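Local coordinates for glycosyl hydrolase family 2, TIM barrel domain protein (Faecalibacterium prausnitzii A2-165, PDB 6ED2) that probably hydrolyses beta-glucuronides as a family 2 glycoside hydrolase of a human gut bacterium, at residues L63-S68 against D92-T97; W46-D51 against A75-L80; N146-R149 against F153-L156; A160-S165 against F190-G195. One frame throughout, in Å; residues are numbered along the deposited sequence.

Contact 1 of 4, residues L63-S68 against D92-T97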
loop_
_atom_site.group_PDB
_atom_site.type_symbol
_atom_site.label_atom_id
_atom_site.label_comp_id
_atom_site.label_asym_id
_atom_site.label_seq_id
_atom_site.Cartn_x
_atom_site.Cartn_y
_atom_site.Cartn_z
ATOM N N LEU A 63 -23.599 42.461 5.224
ATOM C CA LEU A 63 -22.898 43.609 5.787
ATOM C C LEU A 63 -21.742 43.187 6.687
ATOM O O LEU A 63 -20.692 43.836 6.678
ATOM C CB LEU A 63 -23.872 44.492 6.566
ATOM C CG LEU A 63 -24.943 45.176 5.720
ATOM C CD1 LEU A 63 -26.120 45.609 6.584
ATOM C CD2 LEU A 63 -24.339 46.354 4.992
ATOM N N ASP A 64 -21.912 42.123 7.472
ATOM C CA ASP A 64 -20.773 41.423 8.058
ATOM C C ASP A 64 -21.218 40.049 8.529
ATOM O O ASP A 64 -22.319 39.893 9.066
ATOM C CB ASP A 64 -20.128 42.184 9.232
ATOM C CG ASP A 64 -18.588 42.113 9.204
ATOM O OD1 ASP A 64 -17.956 43.157 8.929
ATOM O OD2 ASP A 64 -18.006 41.022 9.435
ATOM N N LEU A 65 -20.350 39.068 8.322
ATOM C CA LEU A 65 -20.553 37.742 8.872
ATOM C C LEU A 65 -20.387 37.809 10.380
ATOM O O LEU A 65 -19.323 38.233 10.854
ATOM C CB LEU A 65 -19.552 36.754 8.270
ATOM C CG LEU A 65 -19.767 36.391 6.809
ATOM C CD1 LEU A 65 -18.710 35.394 6.358
ATOM C CD2 LEU A 65 -21.174 35.831 6.641
ATOM N N PRO A 66 -21.402 37.432 11.166
ATOM C CA PRO A 66 -21.243 37.453 12.633
ATOM C C PRO A 66 -20.102 36.581 13.135
ATOM O O PRO A 66 -19.342 37.002 14.015
ATOM C CB PRO A 66 -22.611 36.961 13.142
ATOM C CG PRO A 66 -23.303 36.377 11.950
ATOM C CD PRO A 66 -22.786 37.137 10.767
ATOM N N SER A 67 -19.966 35.368 12.611
ATOM C CA SER A 67 -18.809 34.535 12.889
ATOM C C SER A 67 -18.343 33.930 11.576
ATOM O O SER A 67 -19.138 33.727 10.656
ATOM C CB SER A 67 -19.133 33.446 13.915
ATOM O OG SER A 67 -20.028 32.496 13.374
ATOM N N SER A 68 -17.049 33.652 11.481
ATOM C CA SER A 68 -16.516 33.169 10.222
ATOM C C SER A 68 -15.241 32.383 10.472
ATOM O O SER A 68 -14.666 32.415 11.560
ATOM C CB SER A 68 -16.265 34.328 9.258
ATOM O OG SER A 68 -15.163 35.096 9.680
ATOM N N ASP A 92 -26.870 26.586 2.067
ATOM C CA ASP A 92 -26.334 27.937 1.894
ATOM C C ASP A 92 -25.020 28.102 2.658
ATOM O O ASP A 92 -24.895 27.653 3.804
ATOM C CB ASP A 92 -27.325 28.974 2.433
ATOM C CG ASP A 92 -28.523 29.207 1.530
ATOM O OD1 ASP A 92 -28.516 28.806 0.342
ATOM O OD2 ASP A 92 -29.490 29.810 2.035
ATOM N N PHE A 93 -24.052 28.778 2.034
ATOM C CA PHE A 93 -22.796 29.125 2.688
ATOM C C PHE A 93 -22.287 30.442 2.107
ATOM O O PHE A 93 -22.592 30.797 0.963
ATOM C CB PHE A 93 -21.731 28.011 2.534
ATOM C CG PHE A 93 -21.550 27.515 1.114
ATOM C CD1 PHE A 93 -20.536 28.029 0.309
ATOM C CD2 PHE A 93 -22.396 26.530 0.586
ATOM C CE1 PHE A 93 -20.348 27.589 -0.995
ATOM C CE2 PHE A 93 -22.226 26.073 -0.721
ATOM C CZ PHE A 93 -21.196 26.606 -1.518
ATOM N N TRP A 94 -21.482 31.157 2.901
ATOM C CA TRP A 94 -21.082 32.524 2.583
ATOM C C TRP A 94 -19.568 32.657 2.479
ATOM O O TRP A 94 -18.819 32.127 3.312
ATOM C CB TRP A 94 -21.583 33.510 3.645
ATOM C CG TRP A 94 -23.076 33.661 3.757
ATOM C CD1 TRP A 94 -23.946 32.781 4.314
ATOM C CD2 TRP A 94 -23.852 34.793 3.346
ATOM N NE1 TRP A 94 -25.227 33.287 4.272
ATOM C CE2 TRP A 94 -25.194 34.521 3.676
ATOM C CE3 TRP A 94 -23.541 36.007 2.724
ATOM C CZ2 TRP A 94 -26.232 35.419 3.398
ATOM C CZ3 TRP A 94 -24.560 36.898 2.457
ATOM C CH2 TRP A 94 -25.892 36.600 2.792
ATOM N N TYR A 95 -19.135 33.389 1.460
ATOM C CA TYR A 95 -17.770 33.857 1.310
ATOM C C TYR A 95 -17.759 35.376 1.448
ATOM O O TYR A 95 -18.711 36.055 1.050
ATOM C CB TYR A 95 -17.194 33.471 -0.051
ATOM C CG TYR A 95 -16.751 32.038 -0.192
ATOM C CD1 TYR A 95 -15.401 31.712 -0.169
ATOM C CD2 TYR A 95 -17.674 31.011 -0.392
ATOM C CE1 TYR A 95 -14.976 30.410 -0.317
ATOM C CE2 TYR A 95 -17.253 29.683 -0.537
ATOM C CZ TYR A 95 -15.903 29.393 -0.493
ATOM O OH TYR A 95 -15.459 28.092 -0.633
ATOM N N GLU A 96 -16.681 35.910 2.015
ATOM C CA GLU A 96 -16.598 37.346 2.243
ATOM C C GLU A 96 -15.148 37.785 2.121
ATOM O O GLU A 96 -14.247 37.116 2.633
ATOM C CB GLU A 96 -17.153 37.730 3.616
ATOM C CG GLU A 96 -17.202 39.236 3.880
ATOM C CD GLU A 96 -17.307 39.583 5.366
ATOM O OE1 GLU A 96 -18.371 39.354 5.976
ATOM O OE2 GLU A 96 -16.314 40.089 5.929
ATOM N N THR A 97 -14.925 38.892 1.426
ATOM C CA THR A 97 -13.613 39.515 1.420
ATOM C C THR A 97 -13.800 41.014 1.233
ATOM O O THR A 97 -14.921 41.525 1.253
ATOM C CB THR A 97 -12.701 38.885 0.362
ATOM O OG1 THR A 97 -11.388 39.432 0.498
ATOM C CG2 THR A 97 -13.215 39.131 -1.064
#
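Leu65 and Glu96 lie alongside each other, running in opposite senses, the leucine reaching from its loop to strand 92-101 while the glutamate runs from the strand back to the loop. With chi1 at -175°, the Glu96 side chain leaves the strand pointing away from its own N and stays extended, so that its OE1 accepts the backbone N-H of Leu65 at 3.1 Å. The amide meets that oxygen nearly along its C-O axis, with an N-H...O angle of 156°. The same OE1 lies 3.4 Å from Leu65 CG, so the carboxylate oxygen rests against the base of the leucine it holds. Further out the leucine forks: CD1 lies 3.9 Å from Glu96 CB, and CD2 packs 3.8 Å from Trp94 CB, approaching the indole obliquely. Trp94 and Glu96, two residues apart, project from the same side of strand 92-101, in the jelly-roll-like sugar-binding domain of this family, toward residues 63-68, the loop that leads into strand 69-73. The indole is fixed separately, its NE1 bonded to Asp51 on the neighbouring strand. At the outer margin the carboxylate of Asp64 stands almost perpendicular to that of Glu96, with Asp64 OD2 3.9 Å from Glu96 OE1. Repulsion between these like charges is probably offset by Lys155, whose NZ forms a salt bridge, modelled suspiciously short, with Asp64 OD1 and a long, weak ion pair with Glu96 OE2.

Contact 2 of 4, residues W46-D51 against A75-L80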
loop_
_atom_site.group_PDB
_atom_site.type_symbol
_atom_site.label_atom_id
_atom_site.label_comp_id
_atom_site.label_asym_id
_atom_site.label_seq_id
_atom_site.Cartn_x
_atom_site.Cartn_y
_atom_site.Cartn_z
ATOM N N TRP A 46 -10.104 34.200 2.165
ATOM C CA TRP A 46 -11.345 34.914 2.412
ATOM C C TRP A 46 -11.906 34.465 3.753
ATOM O O TRP A 46 -11.345 33.592 4.416
ATOM C CB TRP A 46 -12.366 34.660 1.295
ATOM C CG TRP A 46 -12.025 35.183 -0.091
ATOM C CD1 TRP A 46 -10.785 35.317 -0.651
ATOM C CD2 TRP A 46 -12.964 35.593 -1.095
ATOM N NE1 TRP A 46 -10.893 35.788 -1.945
ATOM C CE2 TRP A 46 -12.221 35.971 -2.238
ATOM C CE3 TRP A 46 -14.360 35.676 -1.140
ATOM C CZ2 TRP A 46 -12.827 36.432 -3.411
ATOM C CZ3 TRP A 46 -14.969 36.134 -2.320
ATOM C CH2 TRP A 46 -14.196 36.509 -3.432
ATOM N N ARG A 47 -13.020 35.071 4.152
ATOM C CA ARG A 47 -13.810 34.601 5.279
ATOM C C ARG A 47 -14.973 33.754 4.763
ATOM O O ARG A 47 -15.407 33.880 3.616
ATOM C CB ARG A 47 -14.333 35.774 6.117
ATOM C CG ARG A 47 -13.277 36.789 6.564
ATOM C CD ARG A 47 -12.107 36.130 7.298
ATOM N NE ARG A 47 -12.537 35.401 8.500
ATOM C CZ ARG A 47 -11.713 34.700 9.281
ATOM N NH1 ARG A 47 -10.411 34.627 8.992
ATOM N NH2 ARG A 47 -12.189 34.061 10.346
ATOM N N PHE A 48 -15.487 32.897 5.635
ATOM C CA PHE A 48 -16.406 31.853 5.221
ATOM C C PHE A 48 -17.298 31.498 6.395
ATOM O O PHE A 48 -16.827 31.404 7.529
ATOM C CB PHE A 48 -15.630 30.613 4.728
ATOM C CG PHE A 48 -16.501 29.427 4.343
ATOM C CD1 PHE A 48 -16.772 29.160 3.009
ATOM C CD2 PHE A 48 -16.987 28.543 5.309
ATOM C CE1 PHE A 48 -17.542 28.042 2.634
ATOM C CE2 PHE A 48 -17.759 27.435 4.946
ATOM C CZ PHE A 48 -18.027 27.184 3.596
ATOM N N SER A 49 -18.581 31.285 6.116
ATOM C CA SER A 49 -19.489 30.813 7.142
ATOM C C SER A 49 -20.541 29.920 6.507
ATOM O O SER A 49 -21.093 30.259 5.457
ATOM C CB SER A 49 -20.172 31.978 7.868
ATOM O OG SER A 49 -20.938 31.461 8.932
ATOM N N PHE A 50 -20.800 28.776 7.140
ATOM C CA PHE A 50 -22.002 28.012 6.837
ATOM C C PHE A 50 -23.231 28.784 7.312
ATOM O O PHE A 50 -23.164 29.570 8.262
ATOM C CB PHE A 50 -21.954 26.636 7.512
ATOM C CG PHE A 50 -20.827 25.752 7.032
ATOM C CD1 PHE A 50 -20.797 25.289 5.724
ATOM C CD2 PHE A 50 -19.796 25.376 7.892
ATOM C CE1 PHE A 50 -19.755 24.477 5.276
ATOM C CE2 PHE A 50 -18.747 24.553 7.444
ATOM C CZ PHE A 50 -18.734 24.102 6.140
ATOM N N ASP A 51 -24.365 28.547 6.651
ATOM C CA ASP A 51 -25.643 29.193 6.982
ATOM C C ASP A 51 -26.735 28.127 7.005
ATOM O O ASP A 51 -27.595 28.083 6.119
ATOM C CB ASP A 51 -25.958 30.293 5.963
ATOM C CG ASP A 51 -27.156 31.182 6.358
ATOM O OD1 ASP A 51 -27.830 30.945 7.396
ATOM O OD2 ASP A 51 -27.414 32.135 5.586
ATOM N N ALA A 75 -10.790 27.200 -4.104
ATOM C CA ALA A 75 -10.784 25.822 -3.626
ATOM C C ALA A 75 -12.229 25.393 -3.429
ATOM O O ALA A 75 -13.121 26.232 -3.248
ATOM C CB ALA A 75 -9.999 25.669 -2.308
ATOM N N SER A 76 -12.456 24.082 -3.479
ATOM C CA SER A 76 -13.639 23.540 -2.828
ATOM C C SER A 76 -13.435 23.664 -1.329
ATOM O O SER A 76 -12.307 23.557 -0.836
ATOM C CB SER A 76 -13.862 22.071 -3.196
ATOM O OG SER A 76 -13.971 21.888 -4.600
ATOM N N PHE A 77 -14.529 23.896 -0.594
ATOM C CA PHE A 77 -14.374 23.997 0.851
ATOM C C PHE A 77 -14.296 22.634 1.535
ATOM O O PHE A 77 -13.756 22.552 2.639
ATOM C CB PHE A 77 -15.502 24.853 1.468
ATOM C CG PHE A 77 -16.893 24.215 1.435
ATOM C CD1 PHE A 77 -17.261 23.228 2.350
ATOM C CD2 PHE A 77 -17.840 24.645 0.512
ATOM C CE1 PHE A 77 -18.553 22.655 2.342
ATOM C CE2 PHE A 77 -19.138 24.086 0.492
ATOM C CZ PHE A 77 -19.489 23.080 1.407
ATOM N N CYS A 78 -14.751 21.560 0.881
ATOM C CA CYS A 78 -15.147 20.341 1.601
ATOM C C CYS A 78 -13.960 19.621 2.253
ATOM O O CYS A 78 -14.065 19.166 3.398
ATOM C CB CYS A 78 -15.890 19.385 0.654
ATOM S SG CYS A 78 -17.081 20.174 -0.491
ATOM N N ASP A 79 -12.846 19.454 1.531
ATOM C CA ASP A 79 -11.767 18.580 1.994
ATOM C C ASP A 79 -10.735 19.295 2.863
ATOM O O ASP A 79 -9.714 18.693 3.223
ATOM C CB ASP A 79 -11.056 17.933 0.802
ATOM C CG ASP A 79 -11.844 16.786 0.211
ATOM O OD1 ASP A 79 -12.924 16.463 0.768
ATOM O OD2 ASP A 79 -11.383 16.210 -0.811
ATOM N N LEU A 80 -10.962 20.563 3.184
ATOM C CA LEU A 80 -10.069 21.281 4.081
ATOM C C LEU A 80 -10.346 20.940 5.538
ATOM O O LEU A 80 -9.432 21.020 6.368
ATOM C CB LEU A 80 -10.201 22.792 3.844
ATOM C CG LEU A 80 -9.864 23.170 2.391
ATOM C CD1 LEU A 80 -10.102 24.615 2.149
ATOM C CD2 LEU A 80 -8.414 22.838 2.107
#
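An aromatic cluster in the beta-sandwich sugar-binding domain joins Phe48 and Phe50, from strand 38-51, to Phe77, just past the short strand 75-76. The two strand residues alternate with Ser49 and so lie on the same side of the strand, where Phe77 meets both. Its CG sits between its backbone N and carbonyl carbon (chi1 69°), a rotamer that lets the ring meet both phenylalanines. Phe48 reaches one face of Phe77 with its far end, Phe48 CZ lying 3.8 Å from Phe77 CG and offset toward the rim. The two planes are 46° apart, an oblique pair. On the opposite face of Phe77 lies the sulfur of Cys78, Phe77's own neighbour in the chain. Phe50 makes an offset edge-to-face pair, turning its edge toward the face of Phe77 with centroids 5.5 Å apart and planes at 77°. Around the cluster the aromatic packing continues through strand 92-101: Phe93 meets Phe77 edge-to-face, and Tyr95 does the same with Phe48. Replacing Phe77 by an alanine is likely to open a gap between the strand and residues 75-80, leaving the end of Phe48 and the edge of Phe50 without the ring they pack on. Phe48 and Phe50 are also in touch with one another: Phe48 CE2 stands over the centre of the Phe50 ring, while Phe50 CE1 approaches Phe77 CE1 to 3.7 Å.

Contact 3 of 4, residues N146-R149 against F153-L156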
loop_
_atom_site.group_PDB
_atom_site.type_symbol
_atom_site.label_atom_id
_atom_site.label_comp_id
_atom_site.label_asym_id
_atom_site.label_seq_id
_atom_site.Cartn_x
_atom_site.Cartn_y
_atom_site.Cartn_z
ATOM N N ASN A 146 -21.527 51.811 -9.732
ATOM C CA ASN A 146 -22.237 52.796 -8.927
ATOM C C ASN A 146 -22.494 52.330 -7.513
ATOM O O ASN A 146 -23.248 52.987 -6.799
ATOM C CB ASN A 146 -23.565 53.170 -9.580
ATOM C CG ASN A 146 -23.376 53.731 -10.963
ATOM O OD1 ASN A 146 -24.022 53.292 -11.909
ATOM N ND2 ASN A 146 -22.458 54.685 -11.098
ATOM N N ILE A 147 -21.896 51.215 -7.094
ATOM C CA ILE A 147 -22.076 50.715 -5.743
ATOM C C ILE A 147 -20.823 50.883 -4.884
ATOM O O ILE A 147 -20.938 50.985 -3.657
ATOM C CB ILE A 147 -22.516 49.233 -5.785
ATOM C CG1 ILE A 147 -23.715 49.065 -6.720
ATOM C CG2 ILE A 147 -22.869 48.739 -4.408
ATOM C CD1 ILE A 147 -24.948 49.824 -6.255
ATOM N N VAL A 148 -19.643 50.911 -5.481
ATOM C CA VAL A 148 -18.400 50.944 -4.719
ATOM C C VAL A 148 -18.131 52.354 -4.212
ATOM O O VAL A 148 -18.566 53.352 -4.802
ATOM C CB VAL A 148 -17.223 50.437 -5.574
ATOM C CG1 VAL A 148 -17.351 48.938 -5.816
ATOM C CG2 VAL A 148 -17.157 51.209 -6.886
ATOM N N ARG A 149 -17.400 52.436 -3.103
ATOM C CA ARG A 149 -16.807 53.690 -2.660
ATOM C C ARG A 149 -15.389 53.766 -3.212
ATOM O O ARG A 149 -14.620 52.806 -3.089
ATOM C CB ARG A 149 -16.792 53.789 -1.134
ATOM C CG ARG A 149 -18.087 53.405 -0.444
ATOM C CD ARG A 149 -17.780 52.579 0.801
ATOM N NE ARG A 149 -18.984 52.092 1.479
ATOM C CZ ARG A 149 -19.001 51.037 2.294
ATOM N NH1 ARG A 149 -20.142 50.658 2.879
ATOM N NH2 ARG A 149 -17.874 50.351 2.519
ATOM N N PHE A 153 -12.014 50.782 0.850
ATOM C CA PHE A 153 -12.276 49.356 0.823
ATOM C C PHE A 153 -13.774 49.097 0.661
ATOM O O PHE A 153 -14.617 49.899 1.073
ATOM C CB PHE A 153 -11.736 48.685 2.086
ATOM C CG PHE A 153 -10.251 48.487 2.054
ATOM C CD1 PHE A 153 -9.692 47.440 1.319
ATOM C CD2 PHE A 153 -9.406 49.368 2.719
ATOM C CE1 PHE A 153 -8.319 47.257 1.257
ATOM C CE2 PHE A 153 -8.017 49.202 2.667
ATOM C CZ PHE A 153 -7.472 48.139 1.942
ATOM N N ASN A 154 -14.089 47.969 0.027
ATOM C CA ASN A 154 -15.456 47.568 -0.260
ATOM C C ASN A 154 -15.655 46.122 0.158
ATOM O O ASN A 154 -14.750 45.296 0.001
ATOM C CB ASN A 154 -15.752 47.751 -1.750
ATOM C CG ASN A 154 -15.716 49.211 -2.163
ATOM O OD1 ASN A 154 -16.747 49.879 -2.164
ATOM N ND2 ASN A 154 -14.532 49.717 -2.490
ATOM N N LYS A 155 -16.835 45.820 0.694
ATOM C CA LYS A 155 -17.139 44.474 1.156
ATOM C C LYS A 155 -17.757 43.651 0.028
ATOM O O LYS A 155 -18.733 44.071 -0.601
ATOM C CB LYS A 155 -18.078 44.501 2.356
ATOM C CG LYS A 155 -18.439 43.100 2.817
ATOM C CD LYS A 155 -18.681 43.047 4.305
ATOM C CE LYS A 155 -17.380 43.137 5.066
ATOM N NZ LYS A 155 -17.655 43.181 6.528
ATOM N N LEU A 156 -17.175 42.484 -0.231
ATOM C CA LEU A 156 -17.689 41.530 -1.201
ATOM C C LEU A 156 -18.204 40.326 -0.437
ATOM O O LEU A 156 -17.422 39.637 0.228
ATOM C CB LEU A 156 -16.603 41.115 -2.187
ATOM C CG LEU A 156 -16.907 39.968 -3.138
ATOM C CD1 LEU A 156 -18.226 40.223 -3.893
ATOM C CD2 LEU A 156 -15.730 39.828 -4.092
#
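Val148 and Asn154 bring the two backbones closest, their CA atoms 6.3 Å apart, where the irregular segment 146-149 passes beside the early part of strand 152-161. The gap is bridged by an amide side chain, Asn154 pairing with both the N-H and the C=O of Arg149. Asn154 OD1 accepts the backbone N-H of Arg149 at 2.8 Å, while Asn154 ND2 donates to Arg149 O at 3.1 Å. Both bonds lie in the plane of the accepting carbonyl and use a lone pair, and the second is nearly straight, with an N-H...O angle of 169°. Because Arg149 O also lies only 4° out of the asparagine's amide plane, the pair of bonds fixes the rotation of that group. Val148 crosses it at about a right angle, with Val148 CB 3.5 Å from Asn154 OD1. That oxygen has another donor in Asn126 ND2, which also bonds to Ile147 O and so ties the loop to a third part of the chain. The arginine chain kinks after CB and runs past Asn154, its guanidinium plane only 22° from the amide. Phe153 O lies at the edge of the guanidinium, near its plane, 3.6 Å from Arg149 NH2. Val148 meanwhile packs inward on Phe99 and Val125. Such an asparagine, mimicking a peptide group against one residue's N-H and C=O, here fastens the connection from strand 140-143 to strand 152-161 of the beta-sandwich domain.

Contact 4 of 4, residues A160-S165 against F190-G195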
loop_
_atom_site.group_PDB
_atom_site.type_symbol
_atom_site.label_atom_id
_atom_site.label_comp_id
_atom_site.label_asym_id
_atom_site.label_seq_id
_atom_site.Cartn_x
_atom_site.Cartn_y
_atom_site.Cartn_z
ATOM N N ALA A 160 -23.636 31.507 -1.562
ATOM C CA ALA A 160 -23.615 30.389 -2.485
ATOM C C ALA A 160 -24.447 29.244 -1.920
ATOM O O ALA A 160 -24.799 29.219 -0.737
ATOM C CB ALA A 160 -22.170 29.946 -2.768
ATOM N N ASN A 161 -24.774 28.294 -2.795
ATOM C CA ASN A 161 -25.614 27.160 -2.433
ATOM C C ASN A 161 -25.180 25.969 -3.276
ATOM O O ASN A 161 -24.834 26.132 -4.450
ATOM C CB ASN A 161 -27.103 27.495 -2.658
ATOM C CG ASN A 161 -28.033 26.369 -2.232
ATOM O OD1 ASN A 161 -28.237 25.420 -2.971
ATOM N ND2 ASN A 161 -28.574 26.463 -1.026
ATOM N N ASN A 162 -25.168 24.773 -2.678
ATOM C CA ASN A 162 -24.724 23.588 -3.408
ATOM C C ASN A 162 -25.774 22.483 -3.425
ATOM O O ASN A 162 -25.438 21.313 -3.660
ATOM C CB ASN A 162 -23.410 23.064 -2.827
ATOM C CG ASN A 162 -23.561 22.564 -1.407
ATOM O OD1 ASN A 162 -24.589 22.784 -0.766
ATOM N ND2 ASN A 162 -22.526 21.889 -0.898
ATOM N N GLU A 163 -27.032 22.823 -3.167
ATOM C CA GLU A 163 -28.090 21.827 -3.212
ATOM C C GLU A 163 -28.314 21.354 -4.642
ATOM O O GLU A 163 -28.121 22.096 -5.609
ATOM C CB GLU A 163 -29.380 22.391 -2.620
ATOM C CG GLU A 163 -29.293 22.550 -1.129
ATOM C CD GLU A 163 -30.472 23.300 -0.520
ATOM O OE1 GLU A 163 -30.324 24.496 -0.210
ATOM O OE2 GLU A 163 -31.530 22.684 -0.305
ATOM N N LEU A 164 -28.689 20.085 -4.761
ATOM C CA LEU A 164 -28.943 19.442 -6.036
ATOM C C LEU A 164 -30.444 19.294 -6.288
ATOM O O LEU A 164 -31.237 19.115 -5.362
ATOM C CB LEU A 164 -28.273 18.072 -6.064
ATOM C CG LEU A 164 -26.744 18.102 -5.962
ATOM C CD1 LEU A 164 -26.196 16.684 -5.997
ATOM C CD2 LEU A 164 -26.137 18.965 -7.076
ATOM N N SER A 165 -30.826 19.355 -7.562
ATOM C CA SER A 165 -32.214 19.128 -7.960
ATOM C C SER A 165 -32.224 18.502 -9.347
ATOM O O SER A 165 -31.177 18.323 -9.978
ATOM C CB SER A 165 -33.026 20.427 -7.960
ATOM O OG SER A 165 -32.717 21.160 -9.137
ATOM N N PHE A 190 -19.439 11.604 -9.307
ATOM C CA PHE A 190 -18.366 12.372 -8.688
ATOM C C PHE A 190 -18.854 13.139 -7.459
ATOM O O PHE A 190 -20.045 13.425 -7.311
ATOM C CB PHE A 190 -17.710 13.319 -9.715
ATOM C CG PHE A 190 -18.683 14.188 -10.490
ATOM C CD1 PHE A 190 -18.878 15.526 -10.135
ATOM C CD2 PHE A 190 -19.350 13.693 -11.601
ATOM C CE1 PHE A 190 -19.745 16.348 -10.858
ATOM C CE2 PHE A 190 -20.218 14.509 -12.335
ATOM C CZ PHE A 190 -20.410 15.845 -11.957
ATOM N N TYR A 191 -17.921 13.433 -6.554
ATOM C CA TYR A 191 -18.271 14.093 -5.306
ATOM C C TYR A 191 -18.811 15.504 -5.566
ATOM O O TYR A 191 -18.360 16.212 -6.472
ATOM C CB TYR A 191 -17.059 14.154 -4.371
ATOM C CG TYR A 191 -17.431 14.507 -2.939
ATOM C CD1 TYR A 191 -17.764 13.514 -2.026
ATOM C CD2 TYR A 191 -17.480 15.839 -2.508
ATOM C CE1 TYR A 191 -18.126 13.825 -0.715
ATOM C CE2 TYR A 191 -17.847 16.161 -1.195
ATOM C CZ TYR A 191 -18.173 15.143 -0.313
ATOM O OH TYR A 191 -18.538 15.440 0.986
ATOM N N ASN A 192 -19.776 15.921 -4.749
ATOM C CA ASN A 192 -20.430 17.221 -4.934
ATOM C C ASN A 192 -19.583 18.364 -4.357
ATOM O O ASN A 192 -20.016 19.123 -3.494
ATOM C CB ASN A 192 -21.822 17.203 -4.308
ATOM C CG ASN A 192 -22.660 18.414 -4.713
ATOM O OD1 ASN A 192 -22.654 18.821 -5.876
ATOM N ND2 ASN A 192 -23.381 18.995 -3.754
ATOM N N TYR A 193 -18.353 18.483 -4.858
ATOM C CA TYR A 193 -17.481 19.577 -4.443
ATOM C C TYR A 193 -18.123 20.923 -4.773
ATOM O O TYR A 193 -18.584 21.146 -5.898
ATOM C CB TYR A 193 -16.125 19.467 -5.144
ATOM C CG TYR A 193 -15.195 18.425 -4.549
ATOM C CD1 TYR A 193 -14.873 18.444 -3.189
ATOM C CD2 TYR A 193 -14.646 17.422 -5.348
ATOM C CE1 TYR A 193 -14.025 17.484 -2.639
ATOM C CE2 TYR A 193 -13.810 16.460 -4.816
ATOM C CZ TYR A 193 -13.499 16.493 -3.463
ATOM O OH TYR A 193 -12.654 15.536 -2.950
ATOM N N ALA A 194 -18.157 21.825 -3.795
ATOM C CA ALA A 194 -18.644 23.173 -4.040
ATOM C C ALA A 194 -17.734 24.173 -3.339
ATOM O O ALA A 194 -16.829 23.805 -2.590
ATOM C CB ALA A 194 -20.086 23.345 -3.578
ATOM N N GLY A 195 -17.992 25.452 -3.588
ATOM C CA GLY A 195 -17.131 26.510 -3.102
ATOM C C GLY A 195 -16.872 27.504 -4.205
ATOM O O GLY A 195 -17.697 27.639 -5.113
HETATM O O HOH W 1 -20.111 20.847 -1.487
#
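Asn162 and Ala194 form the tight part of this buried contact, their CB atoms meeting at 3.4 Å where the end of strand 152-161 runs beside the loop leading into strand 195-196. Close by, Asn192 ND2 donates to Asn162 O at 3.1 Å, the acceptor lying only 3° out of the amide plane. A chi1 of -168° swings the Asn192 amide away from its own N and carries it across to the main chain of Asn162. The looser side has a water in place of direct contact: it accepts from Asn162 ND2 at 2.7 Å and donates to Asn192 O at 2.6 Å. Leu164 approaches the asparagine from the opposite direction more loosely, Leu164 CD2 being 3.7 Å from Asn192 OD1. That oxygen accepts from His119 NE2, while the Asn162 amide is held by Gly91 N and Tyr89 O. A leucine in place of Asn192 would probably leave both Asn162 O and His119 NE2 without their partner here. Asn192 is also the centre of an inverse gamma turn, and nearby Asn161 OD1 accepts from Glu163 N, forming an Asx turn. Donating to the main chain of Asn162 and accepting from the side chain of His119, the one Asn192 amide satisfies buried polar atoms of two parts of the fold.

In the fold
All four contacts belong to the sugar-binding domain, and strands 38-51, 92-101 and 152-161 of its antiparallel sheet connect them. Contacts 1 and 2 alternate along the chain, with centres about 10 Å apart, and meet where strand 92-101 pairs with strand 38-51. Contacts 3 and 4 follow in series on strand 152-161, with centres about 28 Å apart. Contact 1 reaches contact 3 through the main chain, Thr97 O facing Leu156 N between neighbouring strands 92-101 and 152-161. Contacts 2 and 4, with centres about 12 Å apart, are joined by the short strand pair 75-76 and 195-196. The sheet thus links its outlying loops to contact 4, the closest of the four to the chain's centre, about 16 Å from centre to centre.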